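Local coordinates for CurB (Lyngbya majuscula, PDB 5KP7), which is a carrier protein that probably holds acyl intermediates as thioesters on its 4'-phosphopantetheine arm and presents them to partner enzymes, at residues G60-S63 with V64-A67. Numbering follows the deposited sequence.
With PNS (4'-phosphopantetheine), chain E.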
# COMPACT_ATOMS: atom_id res chain seq x y z
N GLY B 60 24.59 -10.08 -1.35
CA GLY B 60 23.82 -9.50 -2.45
C GLY B 60 22.45 -10.12 -2.67
O GLY B 60 21.86 -9.96 -3.74
N ILE B 61 21.91 -10.82 -1.68
CA ILE B 61 20.61 -11.45 -1.83
C ILE B 61 19.54 -10.46 -1.39
O ILE B 61 19.60 -9.95 -0.28
CB ILE B 61 20.54 -12.76 -1.04
CG1 ILE B 61 21.68 -13.66 -1.59
CG2 ILE B 61 19.14 -13.40 -1.15
CD1 ILE B 61 21.51 -15.13 -1.41
N ASP B 62 18.59 -10.21 -2.28
CA ASP B 62 17.62 -9.13 -2.08
C ASP B 62 16.52 -9.52 -1.10
O ASP B 62 16.44 -10.65 -0.63
CB ASP B 62 17.09 -8.60 -3.42
CG ASP B 62 16.05 -9.49 -4.08
OD1 ASP B 62 15.35 -10.31 -3.44
OD2 ASP B 62 15.89 -9.33 -5.31
N SER B 63 15.65 -8.55 -0.82
CA SER B 63 14.69 -8.71 0.27
C SER B 63 13.74 -9.89 0.05
O SER B 63 13.50 -10.69 0.96
CB SER B 63 13.89 -7.41 0.46
OG SER B 63 14.78 -6.29 0.64
N VAL B 64 13.25 -10.04 -1.17
CA VAL B 64 12.31 -11.09 -1.49
C VAL B 64 13.01 -12.46 -1.38
O VAL B 64 12.46 -13.40 -0.82
CB VAL B 64 11.73 -10.89 -2.90
CG1 VAL B 64 10.88 -12.08 -3.29
CG2 VAL B 64 10.91 -9.60 -2.95
N ASN B 65 14.21 -12.54 -1.93
CA ASN B 65 14.94 -13.79 -1.96
C ASN B 65 15.45 -14.23 -0.59
O ASN B 65 15.58 -15.42 -0.36
CB ASN B 65 16.09 -13.69 -2.97
CG ASN B 65 15.61 -13.84 -4.39
OD1 ASN B 65 14.55 -14.41 -4.63
ND2 ASN B 65 16.39 -13.37 -5.33
N ARG B 66 15.72 -13.28 0.32
CA ARG B 66 16.08 -13.67 1.70
C ARG B 66 14.92 -14.39 2.37
O ARG B 66 15.12 -15.43 3.00
CB ARG B 66 16.52 -12.47 2.54
CG ARG B 66 17.81 -11.85 2.09
CD ARG B 66 18.37 -10.87 3.13
NE ARG B 66 17.52 -9.70 3.40
CZ ARG B 66 17.52 -8.55 2.73
NH1 ARG B 66 18.27 -8.37 1.65
NH2 ARG B 66 16.73 -7.57 3.13
N ALA B 67 13.71 -13.88 2.20
CA ALA B 67 12.52 -14.59 2.67
C ALA B 67 12.30 -15.94 1.98
O ALA B 67 11.90 -16.93 2.63
CB ALA B 67 11.29 -13.72 2.54
O23 PNS E . 15.71 -5.71 -1.50
P24 PNS E . 15.70 -5.32 -0.04
O26 PNS E . 17.02 -5.13 0.68
O27 PNS E . 14.93 -3.90 0.15
C28 PNS E . 13.67 -3.65 -0.46
C29 PNS E . 13.56 -2.20 -0.94
C30 PNS E . 12.16 -1.79 -1.37
C31 PNS E . 14.88 -1.44 -1.22
C32 PNS E . 13.50 -1.45 0.49
O33 PNS E . 13.39 -0.00 0.36
C34 PNS E . 12.43 -1.80 1.51
O35 PNS E . 12.57 -2.77 2.25
N36 PNS E . 11.32 -1.06 1.47
C37 PNS E . 10.06 -1.56 1.98
C38 PNS E . 9.86 -1.39 3.47
C39 PNS E . 8.49 -1.97 3.71
O40 PNS E . 7.51 -1.24 3.66
N41 PNS E . 8.43 -3.29 3.92
C42 PNS E . 7.15 -3.93 4.14
C43 PNS E . 7.24 -5.44 4.07
S44 PNS E . 5.58 -6.02 4.48
O HOH W 1 18.63 -11.68 -4.85
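R66 folds back from the first turn of helix 63-76 across the start of that helix, and its NH1 donates to I61 O at 2.8 Å, in the carbonyl plane and near the guanidinium plane. A bend at chi3 (-63°) turns the arginine chain toward the cofactor, and S63 CA lies over one face of the guanidinium, toward its rim. At the edge of the group, NH2 makes a weak hydrogen bond, 3.5 Å long, to phosphate O26 of 4'-phosphopantetheine; the same nitrogen forms a salt bridge with an acidic side chain of another protein chain. With an alanine here, I61 O and that acidic side chain would probably lose their mate, and the weakly held O26 its cationic neighbour. S63 carries the cofactor through its covalent OG–P24 bond, and its backbone N reaches phosphate O23 at 2.9 Å, so the helix start grips the phosphate by main chain as well as side chain. D62, whose CB also lies beside O23, is the N-cap: with CG set between its backbone N and carbonyl carbon (chi1 77°), OD1 takes N65 N at 2.9 Å in a nearly straight bond (168°). D62 O accepts from R66 N at 2.9 Å. One water accepts from both D62 N and N65 ND2, tying the asparagine amide to the cap. I61 CG2 packs on N65 CB at 3.6 Å, the side chains crossing at about a right angle, and I61 also touches T38 of helix 27-41. An N-capped helix whose first turn bears the modified serine, in a Gly-Ile-Asp-Ser sequence, is the phosphopantetheine attachment site of the helical carrier-protein fold.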